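Local atomic coordinates of CytC3 (PDB entry 3GJA), a protein that acts as a nonheme iron halogenase, probably using iron(II), 2-oxoglutarate, oxygen and chloride to chlorinate an unactivated carbon of its substrate. Residues 39-44 and 250-255; 56-59 and 63-66; 99-104 and 130-135; 104-109 and 148-153; 266-271 and 284-289. All coordinates share one frame; numbering follows the deposited sequence.

Contact 1: 39-44 and 250-255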
# COMPACT_ATOMS: atom_id res chain seq x y z
N ARG A 39 3.98 -0.14 19.70
CA ARG A 39 5.11 0.69 20.11
C ARG A 39 5.50 1.63 18.96
O ARG A 39 5.72 2.82 19.18
CB ARG A 39 6.30 -0.20 20.47
CG ARG A 39 7.20 0.39 21.54
CD ARG A 39 8.61 -0.22 21.51
NE ARG A 39 9.46 0.48 20.55
CZ ARG A 39 9.80 -0.00 19.36
NH1 ARG A 39 9.36 -1.19 18.99
NH2 ARG A 39 10.55 0.71 18.54
N ARG A 40 5.60 1.09 17.75
CA ARG A 40 5.97 1.87 16.57
C ARG A 40 4.92 2.92 16.22
O ARG A 40 5.25 4.09 15.98
CB ARG A 40 6.16 0.94 15.36
CG ARG A 40 7.42 0.12 15.42
CD ARG A 40 7.42 -1.03 14.43
NE ARG A 40 8.72 -1.70 14.44
CZ ARG A 40 9.72 -1.40 13.63
NH1 ARG A 40 9.57 -0.44 12.72
NH2 ARG A 40 10.88 -2.03 13.74
N TRP A 41 3.66 2.50 16.20
CA TRP A 41 2.57 3.41 15.88
C TRP A 41 2.50 4.54 16.89
O TRP A 41 2.13 5.67 16.54
CB TRP A 41 1.25 2.64 15.86
CG TRP A 41 0.03 3.50 15.70
CD1 TRP A 41 -1.13 3.41 16.42
CD2 TRP A 41 -0.17 4.56 14.76
NE1 TRP A 41 -2.03 4.35 16.00
CE2 TRP A 41 -1.47 5.08 14.98
CE3 TRP A 41 0.62 5.13 13.75
CZ2 TRP A 41 -2.00 6.14 14.23
CZ3 TRP A 41 0.10 6.19 13.00
CH2 TRP A 41 -1.20 6.68 13.25
N ASN A 42 2.86 4.26 18.14
CA ASN A 42 2.83 5.29 19.17
C ASN A 42 3.80 6.40 18.78
O ASN A 42 3.54 7.58 18.98
CB ASN A 42 3.21 4.73 20.55
CG ASN A 42 2.11 3.85 21.15
OD1 ASN A 42 0.93 4.01 20.85
ND2 ASN A 42 2.51 2.92 22.01
N ILE A 43 4.93 6.01 18.20
CA ILE A 43 5.92 6.99 17.78
C ILE A 43 5.48 7.66 16.48
O ILE A 43 5.37 8.89 16.42
CB ILE A 43 7.31 6.32 17.60
CG1 ILE A 43 7.79 5.77 18.95
CG2 ILE A 43 8.32 7.33 17.06
CD1 ILE A 43 9.00 4.88 18.89
N ILE A 44 5.20 6.84 15.48
CA ILE A 44 4.77 7.31 14.15
C ILE A 44 3.65 8.34 14.20
O ILE A 44 3.68 9.35 13.48
CB ILE A 44 4.28 6.12 13.28
CG1 ILE A 44 5.42 5.13 13.06
CG2 ILE A 44 3.72 6.63 11.95
CD1 ILE A 44 5.00 3.84 12.38
N THR A 250 -13.70 6.60 20.86
CA THR A 250 -12.28 6.58 21.15
C THR A 250 -11.60 5.40 20.47
O THR A 250 -10.38 5.28 20.47
CB THR A 250 -12.01 6.47 22.65
OG1 THR A 250 -12.68 5.31 23.17
CG2 THR A 250 -12.52 7.72 23.38
N ASP A 251 -12.41 4.52 19.87
CA ASP A 251 -11.87 3.34 19.20
C ASP A 251 -11.68 3.58 17.71
O ASP A 251 -12.51 3.21 16.90
CB ASP A 251 -12.81 2.14 19.44
CG ASP A 251 -12.41 0.91 18.63
OD1 ASP A 251 -11.21 0.76 18.32
OD2 ASP A 251 -13.30 0.08 18.33
N TYR A 252 -10.58 4.22 17.35
CA TYR A 252 -10.32 4.48 15.94
C TYR A 252 -9.50 3.35 15.35
O TYR A 252 -8.70 2.72 16.04
CB TYR A 252 -9.56 5.79 15.75
CG TYR A 252 -8.12 5.71 16.18
CD1 TYR A 252 -7.76 5.94 17.51
CD2 TYR A 252 -7.12 5.39 15.27
CE1 TYR A 252 -6.43 5.84 17.93
CE2 TYR A 252 -5.78 5.28 15.67
CZ TYR A 252 -5.45 5.51 17.00
OH TYR A 252 -4.14 5.41 17.40
N ARG A 253 -9.71 3.09 14.07
CA ARG A 253 -8.97 2.05 13.40
C ARG A 253 -7.99 2.73 12.46
O ARG A 253 -8.36 3.65 11.72
CB ARG A 253 -9.92 1.14 12.63
CG ARG A 253 -9.22 0.20 11.69
CD ARG A 253 -9.11 0.81 10.31
NE ARG A 253 -10.17 0.33 9.42
CZ ARG A 253 -10.37 0.78 8.19
NH1 ARG A 253 -9.60 1.74 7.69
NH2 ARG A 253 -11.32 0.24 7.44
N MET A 254 -6.73 2.30 12.49
CA MET A 254 -5.73 2.89 11.62
C MET A 254 -5.00 1.83 10.80
O MET A 254 -4.37 0.93 11.35
CB MET A 254 -4.70 3.68 12.43
CG MET A 254 -3.70 4.46 11.57
SD MET A 254 -4.51 5.67 10.48
CE MET A 254 -4.98 6.91 11.68
N GLY A 255 -5.11 1.96 9.49
CA GLY A 255 -4.44 1.03 8.60
C GLY A 255 -3.37 1.78 7.83
O GLY A 255 -3.56 2.94 7.45

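Contact 2: 56-59 and 63-66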
# COMPACT_ATOMS: atom_id res chain seq x y z
N TYR A 56 5.55 16.27 0.21
CA TYR A 56 4.44 17.03 -0.35
C TYR A 56 4.14 18.26 0.50
O TYR A 56 4.00 18.16 1.72
CB TYR A 56 3.18 16.17 -0.49
CG TYR A 56 3.39 14.96 -1.37
CD1 TYR A 56 4.14 15.06 -2.54
CD2 TYR A 56 2.86 13.72 -1.02
CE1 TYR A 56 4.36 13.95 -3.35
CE2 TYR A 56 3.08 12.60 -1.82
CZ TYR A 56 3.83 12.72 -2.98
OH TYR A 56 4.05 11.63 -3.78
N PRO A 57 4.04 19.43 -0.14
CA PRO A 57 3.76 20.70 0.53
C PRO A 57 2.35 20.76 1.11
O PRO A 57 1.48 19.99 0.74
CB PRO A 57 3.95 21.71 -0.58
CG PRO A 57 3.39 20.97 -1.76
CD PRO A 57 4.04 19.61 -1.60
N ASP A 58 2.15 21.70 2.03
CA ASP A 58 0.85 21.87 2.66
C ASP A 58 -0.21 22.12 1.60
O ASP A 58 0.03 22.83 0.62
CB ASP A 58 0.90 23.04 3.64
CG ASP A 58 -0.45 23.30 4.29
OD1 ASP A 58 -1.13 22.32 4.67
OD2 ASP A 58 -0.83 24.49 4.45
N SER A 59 -1.39 21.53 1.79
CA SER A 59 -2.50 21.70 0.87
C SER A 59 -3.70 20.98 1.45
O SER A 59 -3.62 20.42 2.54
CB SER A 59 -2.17 21.12 -0.51
OG SER A 59 -2.43 19.73 -0.57
N ALA A 63 -3.25 13.69 -0.87
CA ALA A 63 -1.85 13.40 -0.56
C ALA A 63 -1.42 13.92 0.81
O ALA A 63 -0.65 13.27 1.52
CB ALA A 63 -0.94 13.97 -1.64
N ASN A 64 -1.94 15.08 1.18
CA ASN A 64 -1.61 15.70 2.45
C ASN A 64 -2.52 15.19 3.58
O ASN A 64 -2.05 14.70 4.61
CB ASN A 64 -1.75 17.22 2.32
CG ASN A 64 -1.21 17.97 3.52
OD1 ASN A 64 -1.73 17.87 4.63
ND2 ASN A 64 -0.13 18.74 3.31
N ILE A 65 -3.83 15.29 3.36
CA ILE A 65 -4.81 14.88 4.34
C ILE A 65 -4.73 13.40 4.72
O ILE A 65 -4.96 13.05 5.87
CB ILE A 65 -6.23 15.22 3.85
CG1 ILE A 65 -6.30 16.71 3.54
CG2 ILE A 65 -7.28 14.86 4.90
CD1 ILE A 65 -5.98 17.60 4.72
N SER A 66 -4.41 12.54 3.76
CA SER A 66 -4.29 11.11 4.05
C SER A 66 -2.84 10.69 4.20
O SER A 66 -2.52 9.51 4.19
CB SER A 66 -4.96 10.30 2.95
OG SER A 66 -6.36 10.51 2.96

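Contact 3: 99-104 and 130-135. With ACT (acetate ion), chain C.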
# COMPACT_ATOMS: atom_id res chain seq x y z
N LEU A 99 9.34 -2.56 -6.39
CA LEU A 99 9.26 -1.12 -6.24
C LEU A 99 8.06 -0.76 -5.34
O LEU A 99 6.95 -1.26 -5.55
CB LEU A 99 9.04 -0.48 -7.62
CG LEU A 99 10.02 0.49 -8.25
CD1 LEU A 99 11.46 0.05 -8.04
CD2 LEU A 99 9.68 0.61 -9.74
N CYS A 100 8.29 0.08 -4.33
CA CYS A 100 7.21 0.55 -3.47
C CYS A 100 6.99 1.96 -4.00
O CYS A 100 7.80 2.85 -3.76
CB CYS A 100 7.62 0.62 -2.00
SG CYS A 100 6.32 1.38 -0.95
N TRP A 101 5.90 2.17 -4.72
CA TRP A 101 5.65 3.48 -5.30
C TRP A 101 4.73 4.38 -4.49
O TRP A 101 4.53 5.55 -4.84
CB TRP A 101 5.10 3.32 -6.71
CG TRP A 101 3.72 2.78 -6.72
CD1 TRP A 101 3.34 1.48 -6.54
CD2 TRP A 101 2.52 3.54 -6.88
NE1 TRP A 101 1.98 1.38 -6.58
CE2 TRP A 101 1.45 2.63 -6.78
CE3 TRP A 101 2.25 4.89 -7.08
CZ2 TRP A 101 0.11 3.04 -6.88
CZ3 TRP A 101 0.92 5.30 -7.19
CH2 TRP A 101 -0.13 4.38 -7.09
N ARG A 102 4.15 3.84 -3.43
CA ARG A 102 3.26 4.64 -2.59
C ARG A 102 2.86 3.98 -1.27
O ARG A 102 2.87 2.75 -1.14
CB ARG A 102 2.00 5.01 -3.36
CG ARG A 102 0.92 5.65 -2.49
CD ARG A 102 -0.32 6.00 -3.28
NE ARG A 102 -0.09 7.10 -4.21
CZ ARG A 102 -1.03 7.60 -5.00
NH1 ARG A 102 -2.25 7.09 -4.96
NH2 ARG A 102 -0.76 8.61 -5.81
N SER A 103 2.52 4.83 -0.31
CA SER A 103 2.04 4.42 0.99
C SER A 103 1.05 5.51 1.43
O SER A 103 1.17 6.67 1.01
CB SER A 103 3.18 4.28 2.00
OG SER A 103 3.55 5.53 2.54
N GLU A 104 0.08 5.13 2.25
CA GLU A 104 -0.93 6.07 2.72
C GLU A 104 -1.63 5.48 3.93
O GLU A 104 -1.53 4.28 4.19
CB GLU A 104 -1.95 6.33 1.63
CG GLU A 104 -2.67 5.07 1.18
CD GLU A 104 -3.39 5.25 -0.14
OE1 GLU A 104 -4.45 5.92 -0.17
OE2 GLU A 104 -2.88 4.73 -1.16
N PRO A 130 -3.75 7.54 -15.39
CA PRO A 130 -3.34 6.29 -14.77
C PRO A 130 -2.01 6.54 -14.07
O PRO A 130 -1.07 7.04 -14.69
CB PRO A 130 -3.22 5.35 -15.96
CG PRO A 130 -2.70 6.26 -17.01
CD PRO A 130 -3.56 7.50 -16.85
N GLN A 131 -1.93 6.21 -12.79
CA GLN A 131 -0.71 6.42 -12.03
C GLN A 131 0.20 5.21 -12.16
O GLN A 131 1.39 5.27 -11.85
CB GLN A 131 -1.04 6.67 -10.55
CG GLN A 131 -2.07 7.78 -10.34
CD GLN A 131 -2.47 7.94 -8.88
OE1 GLN A 131 -1.94 8.79 -8.17
NE2 GLN A 131 -3.42 7.13 -8.43
N ILE A 132 -0.36 4.12 -12.66
CA ILE A 132 0.36 2.87 -12.83
C ILE A 132 0.13 2.27 -14.22
O ILE A 132 -1.02 2.15 -14.66
CB ILE A 132 -0.10 1.84 -11.76
CG1 ILE A 132 0.37 2.28 -10.37
CG2 ILE A 132 0.40 0.44 -12.11
CD1 ILE A 132 1.89 2.31 -10.19
N ILE A 133 1.21 1.91 -14.90
CA ILE A 133 1.11 1.32 -16.24
C ILE A 133 2.06 0.13 -16.41
O ILE A 133 3.28 0.29 -16.34
CB ILE A 133 1.44 2.34 -17.35
CG1 ILE A 133 0.38 3.45 -17.39
CG2 ILE A 133 1.49 1.63 -18.70
CD1 ILE A 133 -0.98 2.98 -17.85
N TRP A 134 1.49 -1.05 -16.62
CA TRP A 134 2.29 -2.25 -16.84
C TRP A 134 2.53 -2.39 -18.34
O TRP A 134 1.74 -1.89 -19.15
CB TRP A 134 1.55 -3.50 -16.37
CG TRP A 134 1.46 -3.68 -14.90
CD1 TRP A 134 0.83 -2.86 -14.01
CD2 TRP A 134 1.96 -4.79 -14.14
NE1 TRP A 134 0.90 -3.40 -12.74
CE2 TRP A 134 1.59 -4.58 -12.79
CE3 TRP A 134 2.69 -5.94 -14.47
CZ2 TRP A 134 1.93 -5.48 -11.77
CZ3 TRP A 134 3.03 -6.84 -13.45
CH2 TRP A 134 2.64 -6.60 -12.12
N PRO A 135 3.62 -3.06 -18.74
CA PRO A 135 3.90 -3.23 -20.17
C PRO A 135 2.86 -4.16 -20.79
O PRO A 135 2.33 -5.04 -20.12
CB PRO A 135 5.30 -3.83 -20.18
CG PRO A 135 5.33 -4.62 -18.91
CD PRO A 135 4.68 -3.68 -17.92
C ACT C . -5.06 9.29 -6.33
O ACT C . -4.62 8.07 -5.98
OXT ACT C . -6.21 9.44 -6.68
CH3 ACT C . -4.13 10.48 -6.30

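Contact 4: 104-109 and 148-153. With ACT (acetate ion), chain E.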
# COMPACT_ATOMS: atom_id res chain seq x y z
N GLU A 104 0.08 5.13 2.25
CA GLU A 104 -0.93 6.07 2.72
C GLU A 104 -1.63 5.48 3.93
O GLU A 104 -1.53 4.28 4.19
CB GLU A 104 -1.95 6.33 1.63
CG GLU A 104 -2.67 5.07 1.18
CD GLU A 104 -3.39 5.25 -0.14
OE1 GLU A 104 -4.45 5.92 -0.17
OE2 GLU A 104 -2.88 4.73 -1.16
N PHE A 105 -2.35 6.33 4.66
CA PHE A 105 -3.07 5.87 5.84
C PHE A 105 -4.56 5.77 5.58
O PHE A 105 -5.12 6.50 4.77
CB PHE A 105 -2.81 6.81 7.02
CG PHE A 105 -1.40 6.75 7.55
CD1 PHE A 105 -0.36 7.36 6.86
CD2 PHE A 105 -1.12 6.05 8.72
CE1 PHE A 105 0.96 7.28 7.33
CE2 PHE A 105 0.20 5.96 9.20
CZ PHE A 105 1.24 6.58 8.50
N PHE A 106 -5.18 4.83 6.27
CA PHE A 106 -6.61 4.61 6.14
C PHE A 106 -7.25 4.61 7.52
O PHE A 106 -7.37 3.57 8.17
CB PHE A 106 -6.87 3.28 5.44
CG PHE A 106 -6.60 3.32 3.97
CD1 PHE A 106 -7.46 4.00 3.11
CD2 PHE A 106 -5.50 2.66 3.44
CE1 PHE A 106 -7.22 4.02 1.74
CE2 PHE A 106 -5.26 2.67 2.07
CZ PHE A 106 -6.12 3.35 1.22
N PRO A 107 -7.63 5.79 8.01
CA PRO A 107 -8.25 5.87 9.33
C PRO A 107 -9.74 5.59 9.21
O PRO A 107 -10.32 5.71 8.14
CB PRO A 107 -7.99 7.32 9.75
CG PRO A 107 -6.82 7.76 8.87
CD PRO A 107 -7.17 7.12 7.56
N LYS A 108 -10.36 5.20 10.32
CA LYS A 108 -11.79 4.96 10.33
C LYS A 108 -12.26 5.31 11.73
O LYS A 108 -11.71 4.82 12.71
CB LYS A 108 -12.12 3.50 10.00
CG LYS A 108 -13.57 3.31 9.60
CD LYS A 108 -13.73 2.19 8.60
CE LYS A 108 -15.12 2.18 8.00
NZ LYS A 108 -15.21 1.10 6.97
N TYR A 109 -13.26 6.17 11.81
CA TYR A 109 -13.76 6.63 13.09
C TYR A 109 -15.24 6.33 13.24
O TYR A 109 -15.94 6.07 12.26
CB TYR A 109 -13.52 8.14 13.21
CG TYR A 109 -12.06 8.51 13.06
CD1 TYR A 109 -11.14 8.16 14.05
CD2 TYR A 109 -11.59 9.18 11.93
CE1 TYR A 109 -9.78 8.46 13.91
CE2 TYR A 109 -10.23 9.49 11.78
CZ TYR A 109 -9.33 9.13 12.78
OH TYR A 109 -7.98 9.40 12.68
N THR A 148 -1.09 -4.40 -2.85
CA THR A 148 -1.27 -3.54 -1.68
C THR A 148 -1.08 -4.35 -0.41
O THR A 148 -1.66 -5.42 -0.26
CB THR A 148 -2.69 -2.93 -1.68
OG1 THR A 148 -2.91 -2.23 -2.91
CG2 THR A 148 -2.88 -1.96 -0.51
N VAL A 149 -0.24 -3.85 0.49
CA VAL A 149 0.00 -4.50 1.77
C VAL A 149 -0.60 -3.57 2.82
O VAL A 149 -0.06 -2.50 3.10
CB VAL A 149 1.52 -4.69 2.04
CG1 VAL A 149 1.74 -5.40 3.37
CG2 VAL A 149 2.14 -5.48 0.91
N TRP A 150 -1.73 -3.98 3.38
CA TRP A 150 -2.48 -3.19 4.37
C TRP A 150 -2.16 -3.68 5.79
O TRP A 150 -2.66 -4.71 6.22
CB TRP A 150 -3.97 -3.37 4.10
CG TRP A 150 -4.89 -2.28 4.56
CD1 TRP A 150 -5.41 -1.28 3.79
CD2 TRP A 150 -5.51 -2.16 5.85
NE1 TRP A 150 -6.34 -0.56 4.51
CE2 TRP A 150 -6.42 -1.08 5.77
CE3 TRP A 150 -5.40 -2.87 7.05
CZ2 TRP A 150 -7.22 -0.69 6.86
CZ3 TRP A 150 -6.20 -2.48 8.14
CH2 TRP A 150 -7.09 -1.40 8.03
N THR A 151 -1.32 -2.93 6.50
CA THR A 151 -0.95 -3.30 7.87
C THR A 151 -1.85 -2.59 8.88
O THR A 151 -2.08 -1.38 8.78
CB THR A 151 0.52 -2.91 8.19
OG1 THR A 151 1.41 -3.56 7.27
CG2 THR A 151 0.89 -3.34 9.61
N ALA A 152 -2.35 -3.34 9.85
CA ALA A 152 -3.20 -2.77 10.88
C ALA A 152 -2.30 -2.19 11.97
O ALA A 152 -1.56 -2.93 12.62
CB ALA A 152 -4.11 -3.84 11.46
N PHE A 153 -2.34 -0.88 12.16
CA PHE A 153 -1.52 -0.22 13.18
C PHE A 153 -2.30 -0.23 14.48
O PHE A 153 -1.73 -0.15 15.58
CB PHE A 153 -1.20 1.22 12.76
CG PHE A 153 0.00 1.35 11.86
CD1 PHE A 153 0.61 0.23 11.31
CD2 PHE A 153 0.52 2.61 11.55
CE1 PHE A 153 1.72 0.34 10.47
CE2 PHE A 153 1.63 2.74 10.71
CZ PHE A 153 2.23 1.61 10.17
C ACT E . -9.39 1.01 3.06
O ACT E . -10.08 1.47 4.12
OXT ACT E . -8.25 0.65 3.20
CH3 ACT E . -10.04 0.94 1.70

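Contact 5: 266-271 and 284-289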
# COMPACT_ATOMS: atom_id res chain seq x y z
N GLN A 266 5.69 1.27 -15.00
CA GLN A 266 5.94 2.70 -14.98
C GLN A 266 5.05 3.40 -13.96
O GLN A 266 3.82 3.22 -13.94
CB GLN A 266 5.69 3.30 -16.37
CG GLN A 266 6.59 2.72 -17.44
CD GLN A 266 6.55 3.55 -18.70
OE1 GLN A 266 7.07 4.66 -18.75
NE2 GLN A 266 5.92 3.01 -19.74
N VAL A 267 5.68 4.19 -13.11
CA VAL A 267 4.98 4.92 -12.07
C VAL A 267 4.85 6.37 -12.49
O VAL A 267 5.81 6.99 -12.92
CB VAL A 267 5.76 4.83 -10.75
CG1 VAL A 267 5.09 5.69 -9.67
CG2 VAL A 267 5.82 3.37 -10.31
N TYR A 268 3.64 6.90 -12.38
CA TYR A 268 3.40 8.28 -12.79
C TYR A 268 3.94 8.47 -14.21
O TYR A 268 4.75 9.36 -14.47
CB TYR A 268 4.08 9.24 -11.80
CG TYR A 268 3.50 9.19 -10.40
CD1 TYR A 268 2.14 9.42 -10.18
CD2 TYR A 268 4.31 8.93 -9.29
CE1 TYR A 268 1.59 9.40 -8.89
CE2 TYR A 268 3.78 8.91 -7.99
CZ TYR A 268 2.42 9.15 -7.80
OH TYR A 268 1.89 9.16 -6.53
N PRO A 269 3.50 7.62 -15.16
CA PRO A 269 3.93 7.70 -16.56
C PRO A 269 3.75 9.10 -17.12
O PRO A 269 2.89 9.86 -16.67
CB PRO A 269 3.05 6.66 -17.25
CG PRO A 269 1.80 6.68 -16.44
CD PRO A 269 2.35 6.71 -15.03
N GLY A 270 4.54 9.43 -18.14
CA GLY A 270 4.47 10.77 -18.68
C GLY A 270 5.16 11.57 -17.60
O GLY A 270 6.30 11.27 -17.25
N THR A 271 4.48 12.57 -17.05
CA THR A 271 5.06 13.35 -15.96
C THR A 271 6.46 13.86 -16.30
O THR A 271 7.18 14.36 -15.43
CB THR A 271 5.14 12.49 -14.67
OG1 THR A 271 3.84 11.98 -14.35
CG2 THR A 271 5.64 13.30 -13.51
N GLU A 284 8.20 16.62 -7.50
CA GLU A 284 9.55 17.15 -7.34
C GLU A 284 10.46 16.23 -6.52
O GLU A 284 11.51 15.80 -7.00
CB GLU A 284 9.50 18.53 -6.68
CG GLU A 284 10.84 19.24 -6.67
CD GLU A 284 10.77 20.57 -5.94
OE1 GLU A 284 9.89 21.39 -6.29
OE2 GLU A 284 11.60 20.80 -5.03
N LYS A 285 10.06 15.92 -5.29
CA LYS A 285 10.88 15.07 -4.44
C LYS A 285 10.36 13.63 -4.35
O LYS A 285 10.76 12.89 -3.45
CB LYS A 285 10.99 15.67 -3.04
CG LYS A 285 11.57 17.07 -3.03
CD LYS A 285 11.59 17.65 -1.63
CE LYS A 285 12.02 19.11 -1.66
NZ LYS A 285 11.94 19.73 -0.30
N TYR A 286 9.48 13.24 -5.26
CA TYR A 286 8.97 11.88 -5.23
C TYR A 286 9.96 10.90 -5.82
O TYR A 286 10.76 11.24 -6.68
CB TYR A 286 7.66 11.75 -6.02
CG TYR A 286 7.26 10.29 -6.20
CD1 TYR A 286 6.62 9.59 -5.17
CD2 TYR A 286 7.61 9.58 -7.35
CE1 TYR A 286 6.35 8.22 -5.28
CE2 TYR A 286 7.35 8.22 -7.47
CZ TYR A 286 6.72 7.54 -6.43
OH TYR A 286 6.48 6.17 -6.52
N GLY A 287 9.87 9.66 -5.35
CA GLY A 287 10.72 8.61 -5.86
C GLY A 287 10.13 7.27 -5.48
O GLY A 287 9.56 7.13 -4.40
N ALA A 288 10.24 6.30 -6.37
CA ALA A 288 9.77 4.96 -6.07
C ALA A 288 10.95 4.31 -5.34
O ALA A 288 12.10 4.67 -5.56
CB ALA A 288 9.46 4.20 -7.36
N VAL A 289 10.66 3.37 -4.45
CA VAL A 289 11.71 2.71 -3.68
C VAL A 289 11.93 1.28 -4.13
O VAL A 289 11.00 0.48 -4.15
CB VAL A 289 11.38 2.72 -2.17
CG1 VAL A 289 12.42 1.90 -1.40
CG2 VAL A 289 11.35 4.15 -1.65

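Contact 1: 39-44 and 250-255
A helix-on-sheet contact joins W41 of helix 34-49 to Y252 and M254, where the chain enters strand 253-262 of the large antiparallel sheet of this cupin-type fold. Y252 and M254, two residues apart in an extended run, both project toward the helix, and the single indole of W41 meets both. The link to Y252 is polar: W41 NE1 donates to Y252 OH at 2.7 Å, with an N-H...O angle of 151° and the oxygen tilted 18° out of the indole plane. Each ring thus presents its edge to the other. The link to M254 is apolar. M254 CG lies 3.6 Å from W41 CZ2, and M254 CE is 4.0 Å from the same carbon. Bends at its second and third torsions fold the methionine back so that its methyl also reaches the benzene half of the indole. The sulfur takes part in an oblique Met-aromatic contact, M254 SD lying 5.2 Å from the centroid of the six-membered ring of W41. F105 and F153 also pack on W41, so the indole sits in a largely hydrophobic layer between helix and sheet. In that setting the one polar group of the buried W41 side chain is satisfied by the phenol oxygen acting as acceptor, and this directional bond probably limits how far the indole can turn among its apolar neighbours.

Contact 2: 56-59 and 63-66
N64 reaches across to the loop 56-59, and its side chain meets a different part of that loop at each step. CB lies beside S59, 3.7 Å from S59 O and 3.9 Å from S59 OG, the latter hydroxyl being bonded to the backbone N of G61. With CG trans to its own backbone N (chi1 -170°), the amide is carried toward the loop. CG and OD1 both stay beside the same carbonyl, N64 OD1 lying 3.8 Å from S59 O, while the amide nitrogen passes over the backbone toward P57. There N64 ND2 donates to P57 O at 3.3 Å, with an N-H...O angle of 150°; the acceptor is close to the amide plane, but the donor stands 43° above the plane of the proline carbonyl. This is a local reversal of the chain, in which the loop after helix 34-49 turns into the short helix 62-65 and is pinned to it from the helix side. With an alanine here, P57 O would probably lose this donor and a gap would open beside the S59 carbonyl. One helical residue earlier, A63 CB touches Y56 CD2 at 3.9 Å, approaching the tyrosine ring obliquely; the phenol end points elsewhere, where Y56 OH is hydrogen-bonded to D69.

Contact 3: 99-104 and 130-135
Strand 98-108 of the main cupin sheet here meets the small two-stranded antiparallel sheet formed by 132-133 and 266-267, W101 and R102 engaging I132 and Q131. I132 lays its terminal methyl over the indole: I132 CD1 is 3.6 Å from the centroid of the five-membered ring of W101 and 15° off the ring normal, a CH-pi contact centred on the face. The opposite face carries R102 CB, so the indole is sandwiched between aliphatic groups, while W101 NE1 is bonded to T146. V267 touches both W101 and I132 and completes the apolar cluster. The polar half lies alongside. R102 runs straight out from the strand and turns at chi3 (-70°), which brings its guanidinium across the amide of Q131. R102 NH2 donates to Q131 OE1 at 2.6 Å, though the bond is bent, 135° at the hydrogen, and the two planes are steeply inclined to each other. An acetate, probably from the crystallisation liquor, bridges the same two side chains and is also hydrogen-bonded to K62 NZ and H125 N. Its atom O accepts from R102 NH1 at 2.8 Å and from Q131 NE2 at 2.9 Å.

Contact 4: 104-109 and 148-153
F106 and W150 meet on one side of the sheet, F105 and F153 on the other. F106 CD2 approaches W150 NE1 to 3.5 Å; the rings are nearly parallel, with planes 19° apart, but displaced so far along their planes that they scarcely overlap, the centroid of F106 being 5.4 Å from that of the five-membered ring of W150. W150 has its CG trans to the backbone N (chi1 -155°), which carries the indole toward F106. An acetate, probably from the crystallisation liquor, lies beside the pair. W150 NE1 donates to acetate OXT at 2.6 Å with a bent angle of 143°, and the same OXT lies over one face of F106, 3.2 Å from F106 CG. Replacing F106 with alanine would probably open a gap beside W150 and leave the indole freer to shift. The second pair is purely apolar: F105 CE2 is 3.8 Å from F153 CE2, the side chains crossing at about a right angle. Strand 253-262 lies between strands 98-108 and 147-152 and contacts both pairs. Its R253 touches W150 and bonds to F106 O, while its F256 meets the rings of F105 and F153, beneath helix 34-49. Within this cupin-type sheet the chemistry is thus split: the F105-F153 pair is hydrocarbon packing, whereas beside F106 the indole N-H is the group that holds the acetate, the phenylalanine face adding only van der Waals contact.

Contact 5: 266-271 and 284-289
The ring of Y286 takes the edge of Y268 on one face, in a T-shaped pair whose planes stand at 90° with centroids 4.9 Å apart. Y268 CE2 is the atom aimed at the ring centre, 3.6 Å from Y286 CZ, and the neighbouring Y268 CD2 lies the same 3.6 Å from Y286 CE2. Elsewhere around the Y286 ring, V267 CG1 approaches obliquely, 3.5 Å from Y286 OH. Another edge-to-face contact joins Y268 to Y277, so the pair belongs to a wider aromatic cluster, with Y56 resting against Y286. Y286 has its CG opposite the backbone nitrogen (chi1 169°), which carries the ring away from the loop 284-289 and toward V267 and Y268. The backbone of Y268 adopts a left-handed conformation as the chain leaves strand 266-267, and the turn is tied by T271 OG1, which donates to Y268 O at 2.8 Å from well above the carbonyl plane. Beyond the rings, both hydroxyls reach strand 98-108: Y286 OH is bonded to W101 O and Y268 OH to R102 NH2. Loop 284-289 and the residue after strand 266-267 are thus tied to adjacent residues of the main sheet. The chemistry implies a division of labour: slightly positive C-H groups of Y268 probably meet the electron-rich face of Y286, while the polar ends of the two phenols are satisfied on the main-sheet strand.

From the N terminus, helix 34-49 opens contact 1, whose loop of about two hundred residues closes only at strand 253-262 and encloses contacts 2, 3 and 4. Contact 2 closes at once, turning a loop into helix 62-65. Contacts 3 and 4 then cross: both start on strand 98-108, sharing E104, but 130-135 returns before 148-153. Contact 4 touches contact 1 through backbone bonds from strand 253-262 to F106 and F153. Contact 5 follows in series after contact 1 has closed, tying 266-271 to 284-289 and lying against contact 3, its centre about 8 Å away. Helix, main sheet and small sheet are thereby joined.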